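Local coordinates for protein inorganic pyrophosphatase (Ehrlichia chaffeensis, PDB 3LO0) that probably hydrolyses inorganic pyrophosphate to two phosphate ions with the help of magnesium, working as a homohexamer, at residues A96-R110 and A129-K143. Sequence-based numbering, arbitrary orientation.
Sequences ASRFPVMSGAVIRAR and AVPTHKVDQYYNNIK
Arg110 reaches across from the strand 106-110 and closes its guanidinium on the carbonyl of Ile142. Arg110 NH2 lies 2.9 Å and NH1 3.1 Å from Ile142 O, an end-on grip with the oxygen in the guanidinium plane. CG2 of Val130 sits over the centre of one face, 3.6 Å above the plane. Off-centre over the opposite face is NZ of Lys143, a like charge close to NH1, held there by its bond to Asn140 O. A water links Arg110 NH1 to the carbonyl of Pro131. The arginine chain is extended from CG to NE, long enough to span to the Tyr139-Ile142 turn.

The strands carrying Arg110 and Val130 pair antiparallel, these two residues exchanging backbone bonds in both directions; strands 106-118 and 124-131 form a beta hairpin in the sheet. Ala96 N adds a bond to Ala129 O, where strand 124-131 runs parallel to its other neighbour, 92-95.

In the loop after strand 92-95, Arg98 bends at chi3 (-80°) and brings NE 2.6 Å from Asp136 OD2, on the syn side. This salt bridge is short but bent, the oxygen tilted from the guanidinium plane and the two planes 72° apart. Asp136 OD1 accepts from Tyr138 N in an Asx turn, and a water joins OD2 to Arg98 N. Arg98 NH2 also bonds Leu67 O of a neighbouring subunit. Near the start of its strand, Ile107 CD1 meets Val135 CG1 at 4.1 Å.

Two arginines thus fasten the loop after 131 to the hairpin and the 96-105 loop by different chemistry: one on a neutral carbonyl, the other on a carboxylate whose charge probably strengthens the grip beside the subunit interface.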
loop_
_atom_site.group_PDB
_atom_site.type_symbol
_atom_site.label_atom_id
_atom_site.label_comp_id
_atom_site.label_asym_id
_atom_site.label_seq_id
_atom_site.Cartn_x
_atom_site.Cartn_y
_atom_site.Cartn_z
ATOM N N ALA A 96 12.588 -15.958 2.894
ATOM C CA ALA A 96 11.759 -15.389 3.954
ATOM C C ALA A 96 12.348 -14.052 4.355
ATOM O O ALA A 96 13.559 -13.880 4.381
ATOM C CB ALA A 96 11.710 -16.355 5.145
ATOM N N SER A 97 11.504 -13.050 4.618
ATOM C CA SER A 97 12.020 -11.787 5.039
ATOM C C SER A 97 10.990 -11.011 5.889
ATOM O O SER A 97 9.832 -11.387 5.950
ATOM C CB SER A 97 12.492 -10.981 3.831
ATOM O OG SER A 97 11.413 -10.486 3.096
ATOM N N ARG A 98 11.437 -9.965 6.566
ATOM C CA ARG A 98 10.547 -9.189 7.447
ATOM C C ARG A 98 9.711 -8.214 6.620
ATOM O O ARG A 98 8.644 -7.750 7.064
ATOM C CB ARG A 98 11.369 -8.386 8.479
ATOM C CG ARG A 98 12.145 -9.164 9.531
ATOM C CD ARG A 98 12.679 -8.227 10.698
ATOM N NE ARG A 98 13.901 -7.460 10.384
ATOM C CZ ARG A 98 14.008 -6.128 10.309
ATOM N NH1 ARG A 98 12.974 -5.315 10.510
ATOM N NH2 ARG A 98 15.179 -5.578 10.034
ATOM N N PHE A 99 10.227 -7.855 5.440
ATOM C CA PHE A 99 9.569 -6.895 4.530
ATOM C C PHE A 99 9.732 -7.384 3.087
ATOM O O PHE A 99 10.732 -8.040 2.772
ATOM C CB PHE A 99 10.213 -5.519 4.651
ATOM C CG PHE A 99 10.023 -4.904 6.007
ATOM C CD1 PHE A 99 8.786 -4.386 6.367
ATOM C CD2 PHE A 99 11.046 -4.903 6.935
ATOM C CE1 PHE A 99 8.584 -3.829 7.636
ATOM C CE2 PHE A 99 10.851 -4.340 8.212
ATOM C CZ PHE A 99 9.626 -3.815 8.550
ATOM N N PRO A 100 8.789 -7.040 2.207
ATOM C CA PRO A 100 8.963 -7.445 0.793
ATOM C C PRO A 100 10.217 -6.843 0.183
ATOM O O PRO A 100 10.585 -5.730 0.516
ATOM C CB PRO A 100 7.717 -6.865 0.089
ATOM C CG PRO A 100 6.714 -6.644 1.175
ATOM C CD PRO A 100 7.494 -6.374 2.442
ATOM N N VAL A 101 10.875 -7.601 -0.692
ATOM C CA VAL A 101 12.019 -7.120 -1.451
ATOM C C VAL A 101 11.580 -6.945 -2.893
ATOM O O VAL A 101 10.869 -7.786 -3.442
ATOM C CB VAL A 101 13.166 -8.131 -1.372
ATOM C CG1 VAL A 101 14.325 -7.726 -2.267
ATOM C CG2 VAL A 101 13.575 -8.342 0.090
ATOM N N MET A 102 11.991 -5.849 -3.528
ATOM C CA MET A 102 11.477 -5.561 -4.856
ATOM C C MET A 102 12.002 -6.532 -5.907
ATOM O O MET A 102 13.128 -7.062 -5.800
ATOM C CB MET A 102 11.756 -4.107 -5.260
ATOM C CG MET A 102 13.193 -3.784 -5.500
ATOM S SD MET A 102 13.476 -2.044 -5.959
ATOM C CE MET A 102 15.261 -2.132 -5.879
ATOM N N SER A 103 11.174 -6.772 -6.923
ATOM C CA SER A 103 11.594 -7.533 -8.093
ATOM C C SER A 103 12.790 -6.835 -8.676
ATOM O O SER A 103 12.809 -5.620 -8.800
ATOM C CB SER A 103 10.540 -7.543 -9.205
ATOM O OG SER A 103 9.334 -7.979 -8.738
ATOM N N GLY A 104 13.782 -7.620 -9.057
ATOM C CA GLY A 104 14.977 -7.108 -9.675
ATOM C C GLY A 104 16.162 -6.967 -8.754
ATOM O O GLY A 104 17.288 -6.885 -9.229
ATOM N N ALA A 105 15.915 -6.889 -7.441
ATOM C CA ALA A 105 16.962 -6.704 -6.466
ATOM C C ALA A 105 17.690 -8.021 -6.198
ATOM O O ALA A 105 17.064 -9.089 -6.219
ATOM C CB ALA A 105 16.365 -6.158 -5.140
ATOM N N VAL A 106 19.003 -7.953 -5.948
ATOM C CA VAL A 106 19.740 -9.134 -5.482
ATOM C C VAL A 106 19.754 -9.122 -3.968
ATOM O O VAL A 106 20.105 -8.107 -3.342
ATOM C CB VAL A 106 21.198 -9.134 -5.964
ATOM C CG1 VAL A 106 21.921 -10.435 -5.541
ATOM C CG2 VAL A 106 21.263 -8.948 -7.469
ATOM N N ILE A 107 19.442 -10.252 -3.366
ATOM C CA ILE A 107 19.638 -10.418 -1.931
ATOM C C ILE A 107 20.584 -11.588 -1.636
ATOM O O ILE A 107 20.510 -12.670 -2.236
ATOM C CB ILE A 107 18.301 -10.545 -1.182
ATOM C CG1 ILE A 107 18.514 -10.566 0.348
ATOM C CG2 ILE A 107 17.523 -11.747 -1.689
ATOM C CD1 ILE A 107 17.182 -10.397 1.165
ATOM N N ARG A 108 21.491 -11.342 -0.704
ATOM C CA ARG A 108 22.385 -12.375 -0.227
ATOM C C ARG A 108 21.650 -13.203 0.831
ATOM O O ARG A 108 21.129 -12.652 1.864
ATOM C CB ARG A 108 23.609 -11.737 0.376
ATOM C CG ARG A 108 24.395 -10.880 -0.583
ATOM C CD ARG A 108 25.456 -10.087 0.188
ATOM N NE ARG A 108 24.839 -8.948 0.871
ATOM C CZ ARG A 108 25.508 -8.034 1.571
ATOM N NH1 ARG A 108 26.832 -8.123 1.713
ATOM N NH2 ARG A 108 24.851 -7.022 2.129
ATOM N N ALA A 109 21.525 -14.490 0.547
ATOM C CA ALA A 109 20.727 -15.376 1.377
ATOM C C ALA A 109 21.488 -16.625 1.726
ATOM O O ALA A 109 22.568 -16.884 1.196
ATOM C CB ALA A 109 19.411 -15.736 0.686
ATOM N N ARG A 110 20.927 -17.391 2.650
ATOM C CA ARG A 110 21.499 -18.701 2.944
ATOM C C ARG A 110 20.404 -19.716 3.031
ATOM O O ARG A 110 19.351 -19.465 3.644
ATOM C CB ARG A 110 22.390 -18.702 4.174
ATOM C CG ARG A 110 21.780 -18.199 5.433
ATOM C CD ARG A 110 22.838 -18.213 6.585
ATOM N NE ARG A 110 22.189 -17.684 7.780
ATOM C CZ ARG A 110 21.290 -18.358 8.506
ATOM N NH1 ARG A 110 20.705 -17.762 9.537
ATOM N NH2 ARG A 110 20.979 -19.619 8.213
ATOM N N ALA A 129 15.296 -20.181 1.981
ATOM C CA ALA A 129 16.490 -19.509 2.472
ATOM C C ALA A 129 16.080 -18.299 3.283
ATOM O O ALA A 129 14.923 -17.854 3.216
ATOM C CB ALA A 129 17.401 -19.091 1.268
ATOM N N VAL A 130 17.025 -17.787 4.065
ATOM C CA VAL A 130 16.824 -16.603 4.849
ATOM C C VAL A 130 17.930 -15.629 4.541
ATOM O O VAL A 130 18.975 -16.029 4.031
ATOM C CB VAL A 130 16.803 -16.881 6.349
ATOM C CG1 VAL A 130 15.634 -17.803 6.706
ATOM C CG2 VAL A 130 18.209 -17.421 6.827
ATOM N N PRO A 131 17.696 -14.353 4.821
ATOM C CA PRO A 131 18.760 -13.369 4.619
ATOM C C PRO A 131 19.982 -13.668 5.496
ATOM O O PRO A 131 19.842 -14.176 6.625
ATOM C CB PRO A 131 18.110 -12.055 5.025
ATOM C CG PRO A 131 16.614 -12.282 4.880
ATOM C CD PRO A 131 16.438 -13.720 5.266
ATOM N N THR A 132 21.171 -13.352 4.995
ATOM C CA THR A 132 22.369 -13.579 5.776
ATOM C C THR A 132 22.420 -12.588 6.933
ATOM O O THR A 132 21.759 -11.549 6.905
ATOM C CB THR A 132 23.650 -13.454 4.934
ATOM O OG1 THR A 132 23.740 -12.132 4.407
ATOM C CG2 THR A 132 23.604 -14.442 3.787
ATOM N N HIS A 133 23.264 -12.898 7.916
ATOM C CA HIS A 133 23.331 -12.126 9.146
ATOM C C HIS A 133 23.693 -10.673 8.866
ATOM O O HIS A 133 23.257 -9.772 9.579
ATOM C CB HIS A 133 24.296 -12.755 10.146
ATOM C CG HIS A 133 25.738 -12.513 9.847
ATOM N ND1 HIS A 133 26.436 -11.447 10.383
ATOM C CD2 HIS A 133 26.624 -13.209 9.096
ATOM C CE1 HIS A 133 27.690 -11.494 9.962
ATOM N NE2 HIS A 133 27.833 -12.552 9.182
ATOM N N LYS A 134 24.470 -10.466 7.816
ATOM C CA LYS A 134 24.810 -9.150 7.316
ATOM C C LYS A 134 23.575 -8.361 6.928
ATOM O O LYS A 134 23.487 -7.163 7.200
ATOM C CB LYS A 134 25.712 -9.295 6.071
ATOM N N VAL A 135 22.616 -9.038 6.313
ATOM C CA VAL A 135 21.428 -8.395 5.756
ATOM C C VAL A 135 20.299 -8.217 6.791
ATOM O O VAL A 135 19.675 -7.156 6.876
ATOM C CB VAL A 135 20.963 -9.181 4.520
ATOM C CG1 VAL A 135 19.674 -8.626 3.959
ATOM C CG2 VAL A 135 22.128 -9.206 3.459
ATOM N N ASP A 136 20.018 -9.249 7.562
ATOM C CA ASP A 136 19.094 -9.124 8.699
ATOM C C ASP A 136 19.438 -10.144 9.793
ATOM O O ASP A 136 19.359 -11.343 9.559
ATOM C CB ASP A 136 17.665 -9.372 8.208
ATOM C CG ASP A 136 16.591 -8.929 9.209
ATOM O OD1 ASP A 136 16.929 -8.519 10.346
ATOM O OD2 ASP A 136 15.394 -9.009 8.859
ATOM N N GLN A 137 19.723 -9.673 11.007
ATOM C CA GLN A 137 20.022 -10.595 12.105
ATOM C C GLN A 137 18.794 -11.301 12.686
ATOM O O GLN A 137 18.947 -12.235 13.473
ATOM C CB GLN A 137 20.816 -9.884 13.218
ATOM C CG GLN A 137 22.017 -9.149 12.649
ATOM C CD GLN A 137 23.263 -9.236 13.499
ATOM O OE1 GLN A 137 23.210 -9.389 14.725
ATOM N NE2 GLN A 137 24.410 -9.131 12.840
ATOM N N TYR A 138 17.592 -10.904 12.270
ATOM C CA TYR A 138 16.390 -11.526 12.782
ATOM C C TYR A 138 16.428 -13.034 12.636
ATOM O O TYR A 138 15.920 -13.750 13.507
ATOM C CB TYR A 138 15.137 -10.973 12.090
ATOM C CG TYR A 138 13.833 -11.394 12.723
ATOM C CD1 TYR A 138 13.243 -10.629 13.732
ATOM C CD2 TYR A 138 13.164 -12.538 12.295
ATOM C CE1 TYR A 138 12.031 -11.008 14.311
ATOM C CE2 TYR A 138 11.951 -12.933 12.879
ATOM C CZ TYR A 138 11.389 -12.158 13.874
ATOM O OH TYR A 138 10.195 -12.542 14.441
ATOM N N TYR A 139 16.976 -13.515 11.519
ATOM C CA TYR A 139 16.920 -14.925 11.163
ATOM C C TYR A 139 18.166 -15.710 11.586
ATOM O O TYR A 139 18.263 -16.882 11.266
ATOM C CB TYR A 139 16.652 -15.092 9.629
ATOM C CG TYR A 139 15.329 -14.515 9.168
ATOM C CD1 TYR A 139 14.133 -15.236 9.312
ATOM C CD2 TYR A 139 15.258 -13.232 8.619
ATOM C CE1 TYR A 139 12.912 -14.699 8.909
ATOM C CE2 TYR A 139 14.037 -12.697 8.209
ATOM C CZ TYR A 139 12.878 -13.430 8.357
ATOM O OH TYR A 139 11.662 -12.874 7.975
ATOM N N ASN A 140 19.074 -15.084 12.352
ATOM C CA ASN A 140 20.289 -15.744 12.856
ATOM C C ASN A 140 20.018 -17.134 13.432
ATOM O O ASN A 140 20.788 -18.055 13.199
ATOM C CB ASN A 140 20.993 -14.890 13.932
ATOM C CG ASN A 140 21.753 -13.700 13.361
ATOM O OD1 ASN A 140 21.923 -13.575 12.158
ATOM N ND2 ASN A 140 22.219 -12.818 14.246
ATOM N N ASN A 141 18.900 -17.275 14.139
ATOM C CA ASN A 141 18.539 -18.523 14.817
ATOM C C ASN A 141 17.868 -19.573 13.932
ATOM O O ASN A 141 17.556 -20.673 14.400
ATOM C CB ASN A 141 17.638 -18.231 16.043
ATOM C CG ASN A 141 16.196 -17.890 15.658
ATOM O OD1 ASN A 141 15.860 -17.768 14.467
ATOM N ND2 ASN A 141 15.342 -17.713 16.664
ATOM N N ILE A 142 17.633 -19.244 12.667
ATOM C CA ILE A 142 17.100 -20.215 11.721
ATOM C C ILE A 142 18.308 -20.838 11.008
ATOM O O ILE A 142 18.936 -20.205 10.156
ATOM C CB ILE A 142 16.116 -19.566 10.725
ATOM C CG1 ILE A 142 15.010 -18.796 11.456
ATOM C CG2 ILE A 142 15.424 -20.616 9.842
ATOM C CD1 ILE A 142 14.104 -19.687 12.322
ATOM N N LYS A 143 18.653 -22.065 11.388
ATOM C CA LYS A 143 19.778 -22.795 10.775
ATOM C C LYS A 143 19.306 -23.936 9.871
ATOM O O LYS A 143 20.085 -24.475 9.066
ATOM C CB LYS A 143 20.706 -23.366 11.872
ATOM C CG LYS A 143 21.271 -22.317 12.861
ATOM C CD LYS A 143 21.943 -21.170 12.124
ATOM C CE LYS A 143 22.950 -20.397 12.993
ATOM N NZ LYS A 143 23.350 -19.097 12.316
HETATM O O HOH W 1 14.258 -9.589 6.494
HETATM O O HOH W 2 24.622 -15.539 7.830
HETATM O O HOH W 3 20.455 -14.660 9.197
#